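Local atomic coordinates of N5-carboxyaminoimidazole ribonucleotide synthetase (Bacillus anthracis, PDB entry 3QFF), a protein that catalyses the ATP-dependent carboxylation of 5-aminoimidazole ribonucleotide with bicarbonate, giving N5-carboxyaminoimidazole ribonucleotide in purine biosynthesis. Residues Y63-L66 with K67-Q70; Q134-E137 with Q138-E141; C290-Q294 with F295-I299. All blocks are in the same frame, centred on the assembly; numbering follows the deposited sequence.

Interaction 1 (Y63-L66 with K67-Q70); sequences YDDL and KAIQ
Leu66 and Gln70, one helical turn apart, cross at a slant. The isobutyl group of Leu66 lies against the carboxamide end of Gln70, with Leu66 CG 3.6 Å from Gln70 NE2 and Leu66 CD1 4.0 Å from Gln70 CG. With CG set beside the backbone N and opposite the carbonyl carbon (chi1 -80°), the glutamine heads back toward the preceding turn, and its extended course beyond CG brings NE2 to the leucine. Gln70 N donates to Leu66 O at 2.8 Å, and Gln70 CG rests 3.3 Å from the same oxygen. Leucine suits the flank facing helix 88-97, where it meets Arg89 and Cys90; glutamine suits a partly exposed place, its aliphatic CG packing on the leucine while the side chain also touches Trp93 of that helix.

Asp65 is turned differently. With its carboxylate carbon opposite the backbone N (chi1 -179°), the carboxylate reaches over the first turn as an N-cap. Asp65 OD2 accepts a weak bond from Ala68 N at 3.4 Å, while Asp65 OD1 lies alongside the methyl of Ala68, 3.7 Å from its CB. Aspartate suits this position because it is short enough to reach the first amides, and the small methyl of alanine lets the carboxylate lie close to the Ala68 amide. Ile69 N donates to Asp65 O at 3.0 Å, almost straight, and the isoleucine side chain turns inward to Leu43 and Ile20 of the parallel Rossmann-type sheet.

Since the capping bond is long, the cap may work partly by attraction of its charge to the positive end of the helix dipole.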
loop_
_atom_site.group_PDB
_atom_site.type_symbol
_atom_site.label_atom_id
_atom_site.label_comp_id
_atom_site.label_asym_id
_atom_site.label_seq_id
_atom_site.Cartn_x
_atom_site.Cartn_y
_atom_site.Cartn_z
ATOM N N TYR A 63 -26.633 11.270 -0.246
ATOM C CA TYR A 63 -25.913 11.706 -1.442
ATOM C C TYR A 63 -26.629 12.828 -2.221
ATOM O O TYR A 63 -26.011 13.477 -3.078
ATOM C CB TYR A 63 -25.637 10.525 -2.378
ATOM C CG TYR A 63 -24.738 9.438 -1.813
ATOM C CD1 TYR A 63 -25.177 8.108 -1.758
ATOM C CD2 TYR A 63 -23.440 9.731 -1.366
ATOM C CE1 TYR A 63 -24.350 7.096 -1.266
ATOM C CE2 TYR A 63 -22.611 8.733 -0.858
ATOM C CZ TYR A 63 -23.068 7.418 -0.815
ATOM O OH TYR A 63 -22.257 6.421 -0.319
ATOM N N ASP A 64 -27.915 13.041 -1.942
ATOM C CA ASP A 64 -28.693 14.100 -2.611
ATOM C C ASP A 64 -28.868 15.345 -1.738
ATOM O O ASP A 64 -29.575 16.285 -2.116
ATOM C CB ASP A 64 -30.064 13.574 -3.081
ATOM C CG ASP A 64 -30.908 13.030 -1.936
ATOM O OD1 ASP A 64 -31.958 12.420 -2.215
ATOM O OD2 ASP A 64 -30.526 13.203 -0.755
ATOM N N ASP A 65 -28.217 15.344 -0.574
ATOM C CA ASP A 65 -28.280 16.445 0.380
ATOM C C ASP A 65 -27.263 17.512 -0.033
ATOM O O ASP A 65 -26.077 17.425 0.321
ATOM C CB ASP A 65 -28.010 15.896 1.793
ATOM C CG ASP A 65 -28.065 16.960 2.883
ATOM O OD1 ASP A 65 -27.977 16.574 4.071
ATOM O OD2 ASP A 65 -28.175 18.165 2.577
ATOM N N LEU A 66 -27.725 18.507 -0.794
ATOM C CA LEU A 66 -26.820 19.490 -1.401
ATOM C C LEU A 66 -26.005 20.278 -0.369
ATOM O O LEU A 66 -24.839 20.538 -0.601
ATOM C CB LEU A 66 -27.540 20.428 -2.391
ATOM C CG LEU A 66 -26.761 21.639 -2.950
ATOM C CD1 LEU A 66 -25.540 21.238 -3.790
ATOM C CD2 LEU A 66 -27.668 22.564 -3.746
ATOM N N LYS A 67 -26.614 20.618 0.767
ATOM C CA LYS A 67 -25.908 21.292 1.867
ATOM C C LYS A 67 -24.713 20.480 2.379
ATOM O O LYS A 67 -23.649 21.037 2.649
ATOM C CB LYS A 67 -26.855 21.604 3.037
ATOM C CG LYS A 67 -28.117 22.397 2.663
ATOM C CD LYS A 67 -27.925 23.901 2.724
ATOM C CE LYS A 67 -29.242 24.593 3.111
ATOM N NZ LYS A 67 -29.273 26.013 2.674
ATOM N N ALA A 68 -24.895 19.175 2.532
ATOM C CA ALA A 68 -23.803 18.304 2.987
ATOM C C ALA A 68 -22.709 18.188 1.920
ATOM O O ALA A 68 -21.532 18.275 2.238
ATOM C CB ALA A 68 -24.338 16.932 3.370
ATOM N N ILE A 69 -23.111 17.995 0.664
ATOM C CA ILE A 69 -22.192 17.998 -0.480
ATOM C C ILE A 69 -21.362 19.299 -0.479
ATOM O O ILE A 69 -20.145 19.280 -0.711
ATOM C CB ILE A 69 -22.971 17.841 -1.835
ATOM C CG1 ILE A 69 -23.474 16.398 -2.042
ATOM C CG2 ILE A 69 -22.122 18.285 -3.038
ATOM C CD1 ILE A 69 -22.364 15.353 -2.158
ATOM N N GLN A 70 -22.042 20.415 -0.205
ATOM C CA GLN A 70 -21.405 21.720 -0.113
ATOM C C GLN A 70 -20.415 21.778 1.038
ATOM O O GLN A 70 -19.335 22.334 0.887
ATOM C CB GLN A 70 -22.451 22.838 0.008
ATOM C CG GLN A 70 -23.070 23.206 -1.340
ATOM C CD GLN A 70 -24.291 24.105 -1.230
ATOM O OE1 GLN A 70 -24.824 24.330 -0.147
ATOM N NE2 GLN A 70 -24.741 24.616 -2.368
#

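Interaction 2 (Q134-E137 with Q138-E141); sequences QNQE and QLTE
Gln138 reaches back to both residues that precede the helix, and hydrogen bonds dominate the contact. Asn135 is the N-cap: its OD1 accepts from Gln138 N at 2.9 Å, the donor lying almost straight out from the side-chain carbonyl. A chi1 of 57° sets the amide of Asn135 between its own backbone N and carbonyl carbon, from where OD1 can face the first turn. The side chain of Gln138 is extended, its OE1 accepting a hydrogen bond from Gln134 N at 2.8 Å. Asparagine suits the cap because it is short, glutamine the return bond because it is long. In the main chain, Leu139 N donates to Asn135 O at 3.1 Å, Thr140 N to Gln136 O at 2.9 Å and Glu141 N to Glu137 O at 3.0 Å.

Van der Waals contact is slighter. Gln138 CG lies 3.4 Å from Asn135 OD1, and the two side chains cross at roughly a right angle. Gln134 and Gln138 instead run side by side, with Gln138 OE1 against Gln134 CB at 3.4 Å; their amide planes are nearly parallel, though the amides do not stack.

Electrostatics are less favourable at one point. Glu137 OE2 and Glu141 OE1 stand 2.9 Å apart, their carboxylates steeply inclined to each other. Both residues are exposed, so solvent can screen the charges, and the proximity would tend to raise the pKa of one of them.

The other flank of helix 136-146 faces helix 173-182. There Leu139 packs on Ala176 and Ala180, while Arg177 bonds to Gln136 OE1 and Thr140 OG1. Gln134 follows strand 130-133, at the margin of its antiparallel sheet, and its NE2 bonds to Glu184, next to strand 185-189.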
loop_
_atom_site.group_PDB
_atom_site.type_symbol
_atom_site.label_atom_id
_atom_site.label_comp_id
_atom_site.label_asym_id
_atom_site.label_seq_id
_atom_site.Cartn_x
_atom_site.Cartn_y
_atom_site.Cartn_z
ATOM N N GLN A 134 -38.396 1.618 -25.253
ATOM C CA GLN A 134 -39.139 2.502 -24.357
ATOM C C GLN A 134 -40.604 2.056 -24.197
ATOM O O GLN A 134 -41.304 2.516 -23.302
ATOM C CB GLN A 134 -39.051 3.961 -24.843
ATOM C CG GLN A 134 -37.652 4.570 -24.717
ATOM C CD GLN A 134 -37.593 6.059 -25.092
ATOM O OE1 GLN A 134 -38.151 6.479 -26.102
ATOM N NE2 GLN A 134 -36.892 6.853 -24.274
ATOM N N ASN A 135 -41.061 1.179 -25.079
ATOM C CA ASN A 135 -42.394 0.580 -24.953
ATOM C C ASN A 135 -42.464 -0.802 -25.578
ATOM O O ASN A 135 -41.472 -1.291 -26.131
ATOM C CB ASN A 135 -43.484 1.495 -25.529
ATOM C CG ASN A 135 -43.255 1.852 -26.978
ATOM O OD1 ASN A 135 -42.675 1.084 -27.751
ATOM N ND2 ASN A 135 -43.751 3.022 -27.371
ATOM N N GLN A 136 -43.644 -1.417 -25.492
ATOM C CA GLN A 136 -43.868 -2.763 -26.017
ATOM C C GLN A 136 -43.687 -2.851 -27.520
ATOM O O GLN A 136 -43.134 -3.831 -28.025
ATOM C CB GLN A 136 -45.257 -3.278 -25.610
ATOM C CG GLN A 136 -45.445 -3.359 -24.094
ATOM C CD GLN A 136 -44.513 -4.370 -23.442
ATOM O OE1 GLN A 136 -44.034 -5.299 -24.092
ATOM N NE2 GLN A 136 -44.272 -4.203 -22.144
ATOM N N GLU A 137 -44.153 -1.836 -28.238
ATOM C CA GLU A 137 -43.992 -1.802 -29.692
ATOM C C GLU A 137 -42.518 -1.835 -30.093
ATOM O O GLU A 137 -42.139 -2.569 -31.010
ATOM C CB GLU A 137 -44.702 -0.590 -30.296
ATOM C CG GLU A 137 -44.545 -0.440 -31.822
ATOM C CD GLU A 137 -44.912 -1.697 -32.621
ATOM O OE1 GLU A 137 -45.900 -2.384 -32.261
ATOM O OE2 GLU A 137 -44.211 -1.994 -33.626
ATOM N N GLN A 138 -41.697 -1.050 -29.394
ATOM C CA GLN A 138 -40.264 -1.005 -29.654
ATOM C C GLN A 138 -39.572 -2.320 -29.304
ATOM O O GLN A 138 -38.642 -2.720 -29.994
ATOM C CB GLN A 138 -39.605 0.177 -28.931
ATOM C CG GLN A 138 -39.906 1.517 -29.598
ATOM C CD GLN A 138 -39.153 2.695 -28.992
ATOM O OE1 GLN A 138 -38.572 2.602 -27.903
ATOM N NE2 GLN A 138 -39.168 3.820 -29.706
ATOM N N LEU A 139 -40.034 -2.982 -28.242
ATOM C CA LEU A 139 -39.512 -4.299 -27.879
ATOM C C LEU A 139 -39.825 -5.307 -28.980
ATOM O O LEU A 139 -38.940 -6.056 -29.404
ATOM C CB LEU A 139 -40.049 -4.783 -26.531
ATOM C CG LEU A 139 -39.583 -6.173 -26.064
ATOM C CD1 LEU A 139 -38.045 -6.334 -26.081
ATOM C CD2 LEU A 139 -40.139 -6.491 -24.677
ATOM N N THR A 140 -41.071 -5.297 -29.459
ATOM C CA THR A 140 -41.484 -6.189 -30.541
ATOM C C THR A 140 -40.618 -5.996 -31.782
ATOM O O THR A 140 -40.097 -6.977 -32.336
ATOM C CB THR A 140 -42.985 -6.033 -30.881
ATOM O OG1 THR A 140 -43.760 -6.285 -29.707
ATOM C CG2 THR A 140 -43.402 -7.022 -31.959
ATOM N N GLU A 141 -40.453 -4.738 -32.200
ATOM C CA GLU A 141 -39.616 -4.404 -33.354
ATOM C C GLU A 141 -38.145 -4.811 -33.146
ATOM O O GLU A 141 -37.498 -5.310 -34.083
ATOM C CB GLU A 141 -39.718 -2.910 -33.710
ATOM C CG GLU A 141 -40.991 -2.527 -34.481
ATOM C CD GLU A 141 -41.069 -1.038 -34.870
ATOM O OE1 GLU A 141 -42.198 -0.528 -35.082
ATOM O OE2 GLU A 141 -40.012 -0.375 -34.971
#

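Interaction 3 (C290-Q294 with F295-I299); sequences CETSQ and FGQHI
Gln294 lays its side chain alongside Phe295, the next residue in sequence, both pointing the same way. Its CB lies beside the Phe295 amide. A chi1 of 67° places CG in the crowded position between backbone N and carbonyl carbon, and from there CG lies over one face of the phenyl ring. It is 3.9 Å from the ring centroid and 19° off the normal, a CH-pi contact. The chain then runs extended over the rim: CD passes near CE1 and CZ, and NE2 ends 3.6 Å from Phe295 CZ, with the amide plane steeply inclined to the ring. The polar tip is satisfied elsewhere, as NE2 donates to His280 O. Glutamine fits such a buried place because its CG methylene can lie over an aromatic face while its amide bonds to a backbone carbonyl.

All this happens at an N-cap that opens helix 294-303. Ser293 OG accepts from Gly296 N at 3.0 Å in a nearly straight bond, and more weakly from Phe295 N, while Ser293 O accepts from Gln297 N at 2.9 Å. Phe295 in turn packs on Met28, Met29 and Ala32 of helix 24-35 in the preATP-grasp region, so the start of helix 294-303 meets that part of the fold.

Before the cap, Thr292 crosses Gln297 at about a right angle, its CG2 3.6 Å from Gln297 CG. The same methyl lies against Gly296, where a side-chain carbon would crowd it; glycine suits this place. Gln297 NE2 bonds to Gly308 O and Thr292 OG1 to Glu309 O. Neighbouring Glu291 forms a salt bridge with Lys314 of the second subunit.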
loop_
_atom_site.group_PDB
_atom_site.type_symbol
_atom_site.label_atom_id
_atom_site.label_comp_id
_atom_site.label_asym_id
_atom_site.label_seq_id
_atom_site.Cartn_x
_atom_site.Cartn_y
_atom_site.Cartn_z
ATOM N N CYS A 290 1.139 -4.818 -9.512
ATOM C CA CYS A 290 1.641 -3.777 -10.412
ATOM C C CYS A 290 2.516 -2.779 -9.691
ATOM O O CYS A 290 2.472 -2.648 -8.474
ATOM C CB CYS A 290 0.494 -3.031 -11.102
ATOM S SG CYS A 290 -0.351 -3.999 -12.332
ATOM N N GLU A 291 3.283 -2.038 -10.478
ATOM C CA GLU A 291 4.173 -1.021 -9.958
ATOM C C GLU A 291 3.443 0.126 -9.217
ATOM O O GLU A 291 3.977 0.668 -8.248
ATOM C CB GLU A 291 5.046 -0.511 -11.104
ATOM C CG GLU A 291 6.258 0.225 -10.637
ATOM C CD GLU A 291 7.232 0.492 -11.756
ATOM O OE1 GLU A 291 7.825 1.596 -11.748
ATOM O OE2 GLU A 291 7.386 -0.388 -12.642
ATOM N N THR A 292 2.231 0.476 -9.665
ATOM C CA THR A 292 1.337 1.422 -8.972
ATOM C C THR A 292 -0.057 0.812 -8.929
ATOM O O THR A 292 -0.484 0.214 -9.902
ATOM C CB THR A 292 1.191 2.772 -9.753
ATOM O OG1 THR A 292 2.469 3.228 -10.200
ATOM C CG2 THR A 292 0.558 3.861 -8.860
ATOM N N SER A 293 -0.793 0.978 -7.838
ATOM C CA SER A 293 -2.174 0.497 -7.840
ATOM C C SER A 293 -3.106 1.448 -8.587
ATOM O O SER A 293 -2.805 2.636 -8.741
ATOM C CB SER A 293 -2.679 0.286 -6.417
ATOM O OG SER A 293 -3.121 1.505 -5.865
ATOM N N GLN A 294 -4.254 0.944 -9.040
ATOM C CA GLN A 294 -5.264 1.829 -9.624
ATOM C C GLN A 294 -5.631 2.987 -8.693
ATOM O O GLN A 294 -5.996 4.084 -9.157
ATOM C CB GLN A 294 -6.510 1.035 -10.036
ATOM C CG GLN A 294 -7.305 0.438 -8.877
ATOM C CD GLN A 294 -8.594 -0.243 -9.325
ATOM O OE1 GLN A 294 -9.141 0.059 -10.389
ATOM N NE2 GLN A 294 -9.107 -1.138 -8.486
ATOM N N PHE A 295 -5.534 2.732 -7.378
ATOM C CA PHE A 295 -5.834 3.737 -6.358
ATOM C C PHE A 295 -4.776 4.830 -6.247
ATOM O O PHE A 295 -5.113 6.034 -6.227
ATOM C CB PHE A 295 -6.121 3.066 -4.991
ATOM C CG PHE A 295 -7.273 2.098 -5.049
ATOM C CD1 PHE A 295 -7.059 0.720 -5.109
ATOM C CD2 PHE A 295 -8.574 2.586 -5.113
ATOM C CE1 PHE A 295 -8.148 -0.155 -5.205
ATOM C CE2 PHE A 295 -9.665 1.735 -5.219
ATOM C CZ PHE A 295 -9.454 0.355 -5.263
ATOM N N GLY A 296 -3.509 4.423 -6.155
ATOM C CA GLY A 296 -2.402 5.388 -6.224
ATOM C C GLY A 296 -2.442 6.188 -7.522
ATOM O O GLY A 296 -2.139 7.393 -7.526
ATOM N N GLN A 297 -2.812 5.526 -8.621
ATOM C CA GLN A 297 -2.944 6.196 -9.925
ATOM C C GLN A 297 -4.062 7.226 -9.935
ATOM O O GLN A 297 -3.885 8.334 -10.438
ATOM C CB GLN A 297 -3.154 5.192 -11.074
ATOM C CG GLN A 297 -1.932 4.360 -11.410
ATOM C CD GLN A 297 -0.804 5.173 -12.069
ATOM O OE1 GLN A 297 -0.348 6.189 -11.531
ATOM N NE2 GLN A 297 -0.344 4.710 -13.223
ATOM N N HIS A 298 -5.211 6.860 -9.380
ATOM C CA HIS A 298 -6.375 7.747 -9.362
ATOM C C HIS A 298 -6.071 9.032 -8.584
ATOM O O HIS A 298 -6.411 10.142 -9.036
ATOM C CB HIS A 298 -7.601 7.034 -8.769
ATOM C CG HIS A 298 -8.842 7.876 -8.776
ATOM N ND1 HIS A 298 -9.643 8.017 -9.888
ATOM C CD2 HIS A 298 -9.415 8.622 -7.803
ATOM C CE1 HIS A 298 -10.658 8.815 -9.602
ATOM N NE2 HIS A 298 -10.533 9.209 -8.345
ATOM N N ILE A 299 -5.432 8.879 -7.422
ATOM C CA ILE A 299 -5.029 10.044 -6.622
ATOM C C ILE A 299 -4.077 10.968 -7.410
ATOM O O ILE A 299 -4.301 12.186 -7.482
ATOM C CB ILE A 299 -4.411 9.640 -5.251
ATOM C CG1 ILE A 299 -5.447 8.928 -4.360
ATOM C CG2 ILE A 299 -3.851 10.874 -4.525
ATOM C CD1 ILE A 299 -6.794 9.680 -4.187
#

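In the fold
All three interactions open a helix with a side-chain cap, but each uses a different residue type and setting. Interaction 3 is buried, its centre about 14 Å from the centre of the chain, and its neutral serine cap comes with aromatic packing and subunit contacts close by. Interaction 1 is partly buried: an aspartate caps a helix whose inner side covers the Rossmann-type sheet. Interaction 2 lies at the surface of the ATP-grasp region, where amides and carboxylates predominate and like charges are tolerated. No helix is shared. Interactions 2 and 3 lie on opposite sides of the chain's centre, their centres about 44 Å apart, whereas those of interactions 1 and 3 are about 29 Å apart.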